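PDB 2ZWS: neutral ceramidase from Pseudomonas aeruginosa, which hydrolyses the N-acyl linkage of ceramides to sphingosine and free fatty acid, and also runs the reverse synthesis, using one zinc ion per subunit. Local coordinates for residues 27-32 and 347-352; 16-21 and 213-218; 22-27 and 63-68; 356-361 and 376-381; 589-592 and 596-599. All coordinates share one frame; numbering follows the deposited sequence. Where two conformers were deposited one is given.

Interaction 1 of 5, residues 27-32 and 347-352; sequences SSLEQK and GNNPFL
Leu29 and Asn348 mark the closest approach of the two backbones, with CA atoms 7.9 Å apart, so the chains stay well separated and a single side chain spans most of the gap. Leu29 sits in a type I beta turn running from Ser28 to Gln31. The turn is reinforced by an ST turn, in which Ser28 OG accepts the backbone N-H of Glu30 at 3.0 Å. The facing segment, 347-352, leads into the short helix 350-354, with Asn349 as its N-cap.

With CG anti to its carbonyl carbon (chi1 -66°), Leu29 directs both methyls at the loop ahead of the helix. CD1 reaches the backbone, lying 3.1 Å from Gly347 O, a close approach that is best read cautiously: the peptides preceding Gly347, Asn348 and Asn349 are all modelled cis, although none precedes a proline. CD2 meets the two asparagines, at 3.3 Å from Asn348 ND2 and 3.8 Å from Asn349 ND2. The amide nitrogen of Asn348 therefore lies against both leucine methyls; it is buried there without a polar partner in the model, an unfavourable placement that again suggests some doubt about this loop.

Asn349 is better satisfied. Its ND2 donates to Leu113 O, which ties the start of the helix to the loop after helix 109-112. Its OD1 serves as the cap, weakly for Phe351 N and more directly for Leu352 N, at 3.1 Å; that N-H points almost straight at OD1 (166°), yet Leu352 N lies above the amide plane of Asn349.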
# COMPACT_ATOMS: atom_id res chain seq x y z
N SER A 27 4.77 10.48 -9.54
CA SER A 27 5.90 11.40 -9.67
C SER A 27 5.50 12.73 -10.28
O SER A 27 6.26 13.35 -11.04
CB SER A 27 6.99 10.74 -10.51
OG SER A 27 7.28 9.47 -9.96
N SER A 28 4.31 13.20 -9.91
CA SER A 28 3.79 14.44 -10.48
C SER A 28 3.84 15.59 -9.49
O SER A 28 3.37 15.47 -8.37
CB SER A 28 2.36 14.24 -10.98
OG SER A 28 1.84 15.46 -11.46
N LEU A 29 4.39 16.72 -9.92
CA LEU A 29 4.30 17.96 -9.14
C LEU A 29 2.92 18.64 -9.15
O LEU A 29 2.71 19.62 -8.42
CB LEU A 29 5.34 18.98 -9.64
CG LEU A 29 6.82 18.66 -9.45
CD1 LEU A 29 7.59 19.63 -10.30
CD2 LEU A 29 7.23 18.79 -7.98
N GLU A 30 2.04 18.13 -10.01
CA GLU A 30 0.69 18.64 -10.18
C GLU A 30 -0.38 17.61 -9.81
O GLU A 30 -1.46 17.58 -10.40
CB GLU A 30 0.48 19.14 -11.61
CG GLU A 30 1.21 20.44 -11.95
CD GLU A 30 1.07 20.84 -13.42
OE1 GLU A 30 1.93 21.60 -13.90
OE2 GLU A 30 0.12 20.39 -14.09
N GLN A 31 -0.06 16.75 -8.85
CA GLN A 31 -1.04 15.84 -8.29
C GLN A 31 -1.02 15.92 -6.78
O GLN A 31 -0.49 15.03 -6.10
CB GLN A 31 -0.79 14.40 -8.75
CG GLN A 31 -2.00 13.52 -8.49
CD GLN A 31 -1.67 12.04 -8.48
OE1 GLN A 31 -0.50 11.62 -8.52
NE2 GLN A 31 -2.72 11.23 -8.39
N LYS A 32 -1.61 16.98 -6.26
CA LYS A 32 -1.73 17.15 -4.81
C LYS A 32 -3.06 16.65 -4.27
O LYS A 32 -4.08 16.74 -4.96
CB LYS A 32 -1.48 18.60 -4.41
CG LYS A 32 -0.05 19.04 -4.74
CD LYS A 32 0.37 20.21 -3.87
CE LYS A 32 1.63 20.81 -4.38
NZ LYS A 32 1.99 21.97 -3.49
N GLY A 347 11.57 23.06 -12.84
CA GLY A 347 10.11 23.21 -12.90
C GLY A 347 9.31 22.22 -12.06
O GLY A 347 8.81 21.25 -12.62
N ASN A 348 9.17 22.45 -10.75
CA ASN A 348 9.78 23.61 -10.05
C ASN A 348 11.31 23.60 -10.03
O ASN A 348 11.91 24.47 -10.69
CB ASN A 348 9.13 23.97 -8.69
CG ASN A 348 8.21 22.90 -8.15
OD1 ASN A 348 7.03 23.16 -7.86
ND2 ASN A 348 8.73 21.69 -7.99
N ASN A 349 11.99 22.68 -9.33
CA ASN A 349 11.55 21.89 -8.18
C ASN A 349 12.62 22.26 -7.16
O ASN A 349 13.78 21.87 -7.33
CB ASN A 349 11.64 20.39 -8.51
CG ASN A 349 11.42 19.47 -7.28
OD1 ASN A 349 11.66 19.85 -6.12
ND2 ASN A 349 10.98 18.25 -7.55
N PRO A 350 12.25 23.04 -6.11
CA PRO A 350 13.30 23.50 -5.20
C PRO A 350 13.98 22.39 -4.40
O PRO A 350 15.11 22.56 -3.92
CB PRO A 350 12.58 24.48 -4.25
CG PRO A 350 11.12 24.15 -4.37
CD PRO A 350 10.92 23.57 -5.75
N PHE A 351 13.29 21.25 -4.24
CA PHE A 351 13.90 20.14 -3.54
C PHE A 351 14.99 19.51 -4.41
O PHE A 351 16.09 19.23 -3.93
CB PHE A 351 12.79 19.16 -3.09
CG PHE A 351 13.28 17.91 -2.41
CD1 PHE A 351 14.05 17.97 -1.24
CD2 PHE A 351 12.98 16.66 -2.96
CE1 PHE A 351 14.51 16.78 -0.64
CE2 PHE A 351 13.42 15.48 -2.36
CZ PHE A 351 14.18 15.54 -1.20
N LEU A 352 14.67 19.29 -5.68
CA LEU A 352 15.66 18.80 -6.63
C LEU A 352 16.86 19.75 -6.67
O LEU A 352 18.01 19.30 -6.64
CB LEU A 352 15.04 18.69 -8.03
CG LEU A 352 15.41 17.51 -8.94
CD1 LEU A 352 15.17 17.85 -10.41
CD2 LEU A 352 16.79 16.88 -8.72

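Interaction 2 of 5, residues 16-21 and 213-218; sequences GEAAEV and HLISPD
Ile215 packs its terminal methyl against the loop backbone at Gly16, Glu17 and Ala18 in a buried, apolar contact within the N-terminal part of the enzyme. It joins the loop between strands 5-13 and 22-24 to the short, weakly bonded strand 214-215, which lies at one edge of a mixed sheet and runs parallel to strand 32-36.

The evidence is concentrated on one atom. Ile215 CD1 lies 3.9 Å from Ala18 CA and 4.2 Å from Ala18 CB, and the carbonyl oxygens of Glu17 (O at 3.9 Å) and Gly16 (O at 4.0 Å) meet CD1 from the same side as Ala18. Ile215 reaches this place because its CB already points across the contact and the chain beyond is stretched out (chi2 179°), carrying CD1 to the loop. CG2, anti to the backbone N, forms the other branch and leaves the contact to CD1.

Neighbouring bonds hold both partners. Glu17 O is hydrogen-bonded to Thr33 OG1, and Glu17 OE1 is hydrogen-bonded to Thr122 OG1. Ile215 pairs through its backbone with Gly35 and with His37, a magnesium ligand whose side chain is about 6 Å from that of Ile215. Farther along, Ser216 OG accepts the N-H of Asp218 at 2.9 Å, an ST turn leading into helix 218-231.

At these separations the two segments are held by van der Waals contact alone. A methyl offers no hydrogen bond to the carbonyl oxygens beside it, and Glu17 O has its partner in Thr33 OG1.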
# COMPACT_ATOMS: atom_id res chain seq x y z
N GLY A 16 -3.01 9.95 5.59
CA GLY A 16 -2.19 11.11 5.81
C GLY A 16 -2.89 12.39 5.38
O GLY A 16 -4.11 12.47 5.36
N GLU A 17 -2.10 13.39 5.00
CA GLU A 17 -2.63 14.76 4.80
C GLU A 17 -3.53 14.83 3.58
O GLU A 17 -3.10 14.48 2.46
CB GLU A 17 -1.43 15.72 4.67
CG GLU A 17 -0.66 15.86 6.01
CD GLU A 17 0.76 16.37 5.84
OE1 GLU A 17 1.66 15.61 5.38
OE2 GLU A 17 0.97 17.55 6.17
N ALA A 18 -4.78 15.24 3.77
CA ALA A 18 -5.82 15.15 2.72
C ALA A 18 -5.93 16.34 1.77
O ALA A 18 -6.70 16.32 0.81
CB ALA A 18 -7.18 14.87 3.35
N ALA A 19 -5.16 17.39 2.05
CA ALA A 19 -5.03 18.43 1.03
C ALA A 19 -3.64 19.01 0.97
O ALA A 19 -2.98 19.17 1.99
CB ALA A 19 -6.03 19.54 1.28
N GLU A 20 -3.21 19.31 -0.26
CA GLU A 20 -1.99 20.08 -0.55
C GLU A 20 -0.68 19.32 -0.21
O GLU A 20 0.33 19.91 0.20
CB GLU A 20 -2.05 21.50 0.09
CG GLU A 20 -3.19 22.36 -0.52
CD GLU A 20 -3.16 23.84 -0.09
OE1 GLU A 20 -2.64 24.12 1.01
OE2 GLU A 20 -3.67 24.69 -0.86
N VAL A 21 -0.71 18.00 -0.43
CA VAL A 21 0.52 17.22 -0.43
C VAL A 21 0.59 16.41 -1.73
O VAL A 21 -0.38 15.73 -2.10
CB VAL A 21 0.62 16.26 0.80
CG1 VAL A 21 1.92 15.44 0.75
CG2 VAL A 21 0.62 17.06 2.09
N HIS A 213 -7.32 13.46 -7.45
CA HIS A 213 -6.72 14.12 -6.30
C HIS A 213 -7.29 13.63 -4.98
O HIS A 213 -6.85 14.08 -3.91
CB HIS A 213 -6.89 15.63 -6.44
CG HIS A 213 -6.12 16.21 -7.58
ND1 HIS A 213 -6.66 16.39 -8.83
CD2 HIS A 213 -4.85 16.69 -7.64
CE1 HIS A 213 -5.75 16.93 -9.63
NE2 HIS A 213 -4.64 17.12 -8.94
N LEU A 214 -8.24 12.69 -5.03
CA LEU A 214 -8.81 12.16 -3.79
C LEU A 214 -8.01 10.97 -3.28
O LEU A 214 -7.61 10.10 -4.06
CB LEU A 214 -10.24 11.69 -4.02
CG LEU A 214 -11.23 12.75 -4.49
CD1 LEU A 214 -12.63 12.13 -4.56
CD2 LEU A 214 -11.23 14.01 -3.62
N ILE A 215 -7.77 10.93 -1.97
CA ILE A 215 -7.11 9.78 -1.36
C ILE A 215 -7.93 8.55 -1.60
O ILE A 215 -9.15 8.54 -1.41
CB ILE A 215 -6.87 10.01 0.15
CG1 ILE A 215 -5.79 11.07 0.31
CG2 ILE A 215 -6.48 8.69 0.83
CD1 ILE A 215 -5.44 11.43 1.77
N SER A 216 -7.25 7.48 -2.03
CA SER A 216 -7.95 6.23 -2.27
C SER A 216 -6.98 5.06 -2.16
O SER A 216 -5.82 5.17 -2.55
CB SER A 216 -8.54 6.23 -3.69
OG SER A 216 -9.04 4.94 -4.03
N PRO A 217 -7.46 3.94 -1.62
CA PRO A 217 -6.68 2.71 -1.59
C PRO A 217 -6.81 1.89 -2.89
O PRO A 217 -6.29 0.76 -2.96
CB PRO A 217 -7.29 1.96 -0.41
CG PRO A 217 -8.78 2.32 -0.50
CD PRO A 217 -8.76 3.77 -0.94
N ASP A 218 -7.49 2.47 -3.89
CA ASP A 218 -7.48 1.94 -5.27
C ASP A 218 -8.08 0.55 -5.37
O ASP A 218 -8.90 0.19 -4.53
CB ASP A 218 -6.06 2.03 -5.85
CG ASP A 218 -6.04 2.14 -7.37
OD1 ASP A 218 -6.13 1.09 -8.07
OD2 ASP A 218 -5.92 3.27 -7.88

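Interaction 3 of 5, residues 22-27 and 63-68; sequences GMMGYS and LGMIFQ. With FMT (formic acid), chain D.
Met24, in the segment that carries strand 22-24, brings its side chain up against the ends of Met65 and Phe67 in the loop that leads from strand 55-61 to helix 68-81. Its CG is anti to the backbone N (chi1 -174°), and the chain then bends, so that CG, SD and CE all face segment 63-68.

Gly64 comes first; its carbonyl accepts from His97 ND1 and so orients a histidine that ligates the zinc ion. Met65 follows, its side chain crossing that of Met24 at about a right angle. Met65 SD rests 3.6 Å from Met24 CG and 3.8 Å from Met24 CE. Met65 also folds back over its own segment, placing CG 3.1 Å above the plane of the Phe67 ring, towards the rim. Phe67 presents an edge to the first segment: CZ is 4.0 Å from Met24 CE, and Met24 SD lies 5.4 Å from the ring centroid, 84° off the ring normal, a Met-aromatic contact at the ring edge. Phe67 is also the N-cap residue of helix 68-81. Gln68 opens that helix, and its N-H is aimed at O1 of a bound formic acid (N to O1 2.8 Å, 166°).

Ser106 OG and Tyr445 N also hydrogen-bond to this molecule, which probably came from the crystallisation liquor. Gln68, Ser106 and Tyr445 are all inferred substrate-binding residues. The chemistry is therefore two-sided: two thioethers and a ring edge form an apolar cluster, next to an anchor of the Gln68 and Tyr445 N-H groups and the Ser106 hydroxyl that would probably suit a carboxylate-like group.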
# COMPACT_ATOMS: atom_id res chain seq x y z
N GLY A 22 1.74 16.45 -2.40
CA GLY A 22 1.95 15.60 -3.58
C GLY A 22 1.66 14.14 -3.28
O GLY A 22 2.07 13.61 -2.23
N MET A 23 0.98 13.49 -4.21
CA MET A 23 0.65 12.07 -4.07
C MET A 23 1.80 11.15 -4.50
O MET A 23 2.63 11.53 -5.36
CB MET A 23 -0.66 11.81 -4.83
CG MET A 23 -1.79 12.52 -4.06
SD MET A 23 -3.32 12.82 -4.95
CE MET A 23 -4.06 11.20 -4.94
N MET A 24 1.84 9.95 -3.90
CA MET A 24 2.95 9.03 -4.10
C MET A 24 2.64 7.97 -5.16
O MET A 24 1.66 7.22 -5.04
CB MET A 24 3.29 8.30 -2.78
CG MET A 24 4.55 7.39 -2.87
SD MET A 24 6.01 8.39 -3.20
CE MET A 24 6.96 7.34 -4.32
N GLY A 25 3.48 7.91 -6.20
CA GLY A 25 3.37 6.86 -7.21
C GLY A 25 3.53 7.39 -8.62
O GLY A 25 4.20 6.77 -9.45
N TYR A 26 2.87 8.51 -8.92
CA TYR A 26 2.89 9.06 -10.28
C TYR A 26 3.99 10.12 -10.56
O TYR A 26 4.13 10.60 -11.69
CB TYR A 26 1.50 9.59 -10.68
CG TYR A 26 0.46 8.49 -10.82
CD1 TYR A 26 -0.76 8.56 -10.13
CD2 TYR A 26 0.67 7.39 -11.69
CE1 TYR A 26 -1.74 7.55 -10.27
CE2 TYR A 26 -0.31 6.38 -11.82
CZ TYR A 26 -1.50 6.47 -11.11
OH TYR A 26 -2.44 5.46 -11.25
N SER A 27 4.77 10.48 -9.54
CA SER A 27 5.90 11.40 -9.67
C SER A 27 5.50 12.73 -10.28
O SER A 27 6.26 13.35 -11.04
CB SER A 27 6.99 10.74 -10.51
OG SER A 27 7.28 9.47 -9.96
N LEU A 63 -0.81 1.72 0.99
CA LEU A 63 0.23 2.71 0.68
C LEU A 63 0.88 2.37 -0.65
O LEU A 63 0.81 1.22 -1.11
CB LEU A 63 1.34 2.70 1.75
CG LEU A 63 0.86 3.05 3.17
CD1 LEU A 63 1.95 2.82 4.17
CD2 LEU A 63 0.38 4.51 3.20
N GLY A 64 1.57 3.34 -1.25
CA GLY A 64 2.33 3.08 -2.47
C GLY A 64 3.45 2.10 -2.21
O GLY A 64 3.78 1.25 -3.05
N MET A 65 4.04 2.20 -1.01
CA MET A 65 5.13 1.30 -0.65
C MET A 65 5.40 1.42 0.83
O MET A 65 4.84 2.31 1.50
CB MET A 65 6.38 1.58 -1.48
CG MET A 65 6.74 3.01 -1.58
SD MET A 65 5.85 4.05 -2.82
CE MET A 65 6.35 3.39 -4.40
N ILE A 66 6.21 0.50 1.36
CA ILE A 66 6.62 0.71 2.76
C ILE A 66 8.10 0.98 2.79
O ILE A 66 8.97 0.14 2.60
CB ILE A 66 6.18 -0.37 3.76
CG1 ILE A 66 6.71 -1.71 3.31
CG2 ILE A 66 4.65 -0.38 3.94
CD1 ILE A 66 5.79 -2.35 2.44
N PHE A 67 8.38 2.24 3.02
CA PHE A 67 9.75 2.70 2.94
C PHE A 67 10.56 2.27 4.16
O PHE A 67 10.01 2.08 5.25
CB PHE A 67 9.77 4.22 2.83
CG PHE A 67 9.21 4.75 1.52
CD1 PHE A 67 8.07 5.55 1.54
CD2 PHE A 67 9.81 4.44 0.29
CE1 PHE A 67 7.54 6.09 0.39
CE2 PHE A 67 9.29 4.98 -0.92
CZ PHE A 67 8.15 5.82 -0.85
N GLN A 68 11.87 2.17 3.97
CA GLN A 68 12.76 1.82 5.06
C GLN A 68 12.55 2.69 6.32
O GLN A 68 12.55 2.17 7.44
CB GLN A 68 14.21 1.87 4.60
CG GLN A 68 15.18 1.45 5.65
CD GLN A 68 16.42 0.85 5.02
OE1 GLN A 68 17.39 1.57 4.69
NE2 GLN A 68 16.37 -0.45 4.76
C FMT D . 13.04 3.35 0.84
O1 FMT D . 12.75 2.24 1.35
O2 FMT D . 13.00 4.43 1.45

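Interaction 4 of 5, residues 356-361 and 376-381; sequences GGLLTG and ILADTG
Leu358 and Leu377 meet at the ends of their side chains, each with CG anti to its backbone N (chi1 -175° and 175°). The branches of Leu358 divide the work. CD1 is directed at the backbone of the facing segment, where it lies 3.6 Å from Leu377 O and 3.9 Å from Ala378 CB. CD2 turns instead to the leucine side chain, meeting Leu377 CD1 at 4.4 Å, a looser touch. The nearest CA atoms, those of Leu358 and Ala378, are 6.8 Å apart, so side chains bridge the backbones.

Both partners of Leu358 belong to a classic beta bulge, in which Leu377 and Ala378 face Ile326, in the small antiparallel sheet of strands 326-327 and 376-378. The chain turns a corner at Leu377. Segment 356-361, by contrast, is an irregular loop between helices 350-354 and 365-370. The second of these helices backs the bulged strand, with Leu367 touching Ile376 and Asp379.

The loop's course is unusual, since the peptides before Gly357 and Thr360 are both cis without a proline, and Gly357 and Leu359 have alternative conformers. Leu358 itself is largely exposed, as is Leu377, whereas Ala378 is buried. Further along the loop, Thr360 OG1 donates to Gly361 O at 2.7 Å, the hydroxyl oxygen tilted 19° from the carbonyl plane.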
# COMPACT_ATOMS: atom_id res chain seq x y z
N GLY A 356 21.13 19.34 -5.81
CA GLY A 356 22.12 19.34 -6.90
C GLY A 356 21.91 19.95 -8.29
O GLY A 356 22.81 20.63 -8.74
N GLY A 357 20.81 19.68 -9.00
CA GLY A 357 19.97 18.53 -8.86
C GLY A 357 20.38 17.50 -9.90
O GLY A 357 21.27 16.70 -9.64
N LEU A 358 19.75 17.53 -11.07
CA LEU A 358 20.02 16.52 -12.13
C LEU A 358 21.26 16.88 -12.96
O LEU A 358 21.28 17.93 -13.60
CB LEU A 358 18.80 16.28 -13.04
CG LEU A 358 18.96 15.17 -14.09
CD1 LEU A 358 18.99 13.78 -13.45
CD2 LEU A 358 17.88 15.27 -15.16
N LEU A 359 22.26 15.98 -12.95
CA LEU A 359 23.61 16.21 -13.51
C LEU A 359 24.58 16.80 -12.45
O LEU A 359 24.16 17.12 -11.33
CB LEU A 359 23.58 17.04 -14.80
CG LEU A 359 23.27 16.27 -16.09
CD1 LEU A 359 21.87 16.58 -16.63
CD2 LEU A 359 24.34 16.50 -17.16
N THR A 360 25.87 16.92 -12.76
CA THR A 360 26.49 16.64 -14.06
C THR A 360 27.33 15.36 -14.12
O THR A 360 28.30 15.20 -13.38
CB THR A 360 27.28 17.88 -14.62
OG1 THR A 360 28.14 17.47 -15.69
CG2 THR A 360 28.12 18.57 -13.53
N GLY A 361 26.90 14.44 -15.00
CA GLY A 361 27.73 13.33 -15.47
C GLY A 361 28.60 13.88 -16.59
O GLY A 361 28.54 15.09 -16.85
N ILE A 376 22.50 5.74 -18.50
CA ILE A 376 22.28 6.38 -17.20
C ILE A 376 21.71 7.79 -17.35
O ILE A 376 22.27 8.63 -18.06
CB ILE A 376 23.57 6.38 -16.37
CG1 ILE A 376 23.97 4.94 -16.03
CG2 ILE A 376 23.39 7.24 -15.13
CD1 ILE A 376 25.35 4.78 -15.43
N LEU A 377 20.57 8.02 -16.68
CA LEU A 377 19.98 9.33 -16.56
C LEU A 377 20.41 10.01 -15.26
O LEU A 377 20.74 11.21 -15.24
CB LEU A 377 18.45 9.23 -16.62
CG LEU A 377 17.64 10.52 -16.38
CD1 LEU A 377 17.89 11.54 -17.50
CD2 LEU A 377 16.17 10.20 -16.27
N ALA A 378 20.39 9.24 -14.17
CA ALA A 378 20.77 9.76 -12.85
C ALA A 378 21.57 8.73 -12.09
O ALA A 378 21.15 7.58 -11.95
CB ALA A 378 19.53 10.19 -12.05
N ASP A 379 22.74 9.15 -11.62
CA ASP A 379 23.61 8.31 -10.80
C ASP A 379 23.21 8.56 -9.34
O ASP A 379 23.78 9.42 -8.68
CB ASP A 379 25.08 8.68 -11.04
CG ASP A 379 26.05 7.93 -10.12
OD1 ASP A 379 25.58 7.21 -9.20
OD2 ASP A 379 27.29 8.07 -10.29
N THR A 380 22.23 7.81 -8.87
CA THR A 380 21.63 8.06 -7.54
C THR A 380 22.52 7.56 -6.39
O THR A 380 22.54 8.15 -5.30
CB THR A 380 20.20 7.42 -7.43
OG1 THR A 380 20.29 6.03 -7.74
CG2 THR A 380 19.25 8.09 -8.41
N GLY A 381 23.27 6.50 -6.65
CA GLY A 381 24.12 5.88 -5.64
C GLY A 381 25.28 6.72 -5.18
O GLY A 381 25.73 6.61 -4.03

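Interaction 5 of 5, residues 589-592 and 596-599; sequences ERVG and SKAT
Glu589 and Lys597 face each other as a hydrogen-bonded pair, each backbone serving as both donor and acceptor. Glu589 N donates to Lys597 O at 3.0 Å with an N-H...O angle of 156°, and Lys597 N returns the bond to Glu589 O, also at 3.0 Å and 160°. The matched lengths and angles fix the register, and the CA atoms of this pair are 5.5 Å apart.

The same two residues carry opposite charges on one face of the sheet. In each, CG sits between the backbone N and the carbonyl carbon and the chain is extended beyond it, so the side chains run side by side and point the same way. Glu589 OE1 comes to 3.8 Å from Lys597 NZ, a long salt bridge that is doubtful, because both residues have alternative conformers and the carbons of this pair approach too closely.

On the other face, Arg590 and Ser596 form the non-hydrogen-bonded pair, with their CA atoms 4.5 Å apart. A water links their ends, accepting from Ser596 OG at 2.8 Å and only weakly from Arg590 NH2. That NH2 also donates to Ala595 O, the stronger partner.

Packing completes the contact. Val591 CG2 lies 4.0 Å from Lys597 CG, the valine crossing the aliphatic part of the lysine at roughly a right angle, and Tyr518 touches both.

The strand axes approach to 4.8 Å, and their directions differ by 143°, antiparallel with a marked twist. This is the tip of the beta hairpin formed by strands 584-591 and 595-603, two neighbouring strands in the beta-sandwich region of the protein.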
# COMPACT_ATOMS: atom_id res chain seq x y z
N GLU A 589 -11.26 22.58 -1.02
CA GLU A 589 -10.63 23.53 -1.92
C GLU A 589 -10.48 24.90 -1.30
O GLU A 589 -11.30 25.35 -0.51
CB GLU A 589 -11.33 23.61 -3.28
CG GLU A 589 -12.56 24.43 -3.34
CD GLU A 589 -13.17 24.45 -4.73
OE1 GLU A 589 -13.30 25.55 -5.29
OE2 GLU A 589 -13.51 23.37 -5.25
N ARG A 590 -9.36 25.52 -1.66
CA ARG A 590 -9.01 26.87 -1.23
C ARG A 590 -9.99 27.86 -1.84
O ARG A 590 -10.35 27.77 -3.02
CB ARG A 590 -7.60 27.17 -1.73
CG ARG A 590 -7.13 28.61 -1.51
CD ARG A 590 -7.16 28.97 -0.02
NE ARG A 590 -6.12 28.26 0.74
CZ ARG A 590 -6.15 28.05 2.05
NH1 ARG A 590 -5.13 27.43 2.64
NH2 ARG A 590 -7.20 28.42 2.79
N VAL A 591 -10.44 28.81 -1.02
CA VAL A 591 -11.31 29.90 -1.49
C VAL A 591 -10.65 31.21 -1.06
O VAL A 591 -10.43 31.45 0.12
CB VAL A 591 -12.75 29.77 -0.93
CG1 VAL A 591 -13.59 31.00 -1.35
CG2 VAL A 591 -13.42 28.43 -1.40
N GLY A 592 -10.31 32.03 -2.05
CA GLY A 592 -9.56 33.27 -1.78
C GLY A 592 -8.21 32.96 -1.14
O GLY A 592 -7.59 31.95 -1.46
N SER A 596 -11.82 28.31 2.87
CA SER A 596 -11.91 27.03 2.15
C SER A 596 -13.29 26.41 2.27
O SER A 596 -14.06 26.73 3.18
CB SER A 596 -10.82 26.05 2.64
OG SER A 596 -10.91 25.79 4.03
N LYS A 597 -13.59 25.48 1.37
CA LYS A 597 -14.86 24.81 1.40
C LYS A 597 -14.68 23.30 1.34
O LYS A 597 -13.77 22.78 0.68
CB LYS A 597 -15.79 25.29 0.29
CG LYS A 597 -15.33 24.95 -1.10
CD LYS A 597 -16.34 25.41 -2.14
CE LYS A 597 -15.98 24.87 -3.50
NZ LYS A 597 -17.03 25.16 -4.50
N ALA A 598 -15.55 22.63 2.10
CA ALA A 598 -15.60 21.17 2.10
C ALA A 598 -16.85 20.79 1.32
O ALA A 598 -17.93 21.16 1.70
CB ALA A 598 -15.72 20.67 3.51
N THR A 599 -16.69 20.05 0.22
CA THR A 599 -17.83 19.58 -0.55
C THR A 599 -17.94 18.09 -0.28
O THR A 599 -16.96 17.36 -0.41
CB THR A 599 -17.64 19.83 -2.05
OG1 THR A 599 -17.41 21.24 -2.29
CG2 THR A 599 -18.89 19.38 -2.84
O HOH W 1 -9.37 27.75 5.21

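How the interactions relate
Interactions 1, 2 and 3 form a connected cluster around the chain from residue 16 to residue 32. Interactions 1 and 3 share Ser27, and Gln31 O probably accepts a hydrogen bond from Met23 N at 2.8 Å; Met23 SD also touches His213 CA of interaction 2 at 3.9 Å. Interaction 3 is the one at the active site, its Met65 side chain about 6 Å from the zinc ion, whereas Ile215 of interaction 2 lies about 9 Å from the magnesium ion. Interaction 4 adjoins interaction 1 through Leu352 and Gly357. Interaction 5 reaches the same sheet as interaction 2, their centres 16 Å apart, but sits about 39 Å between centres from interaction 4.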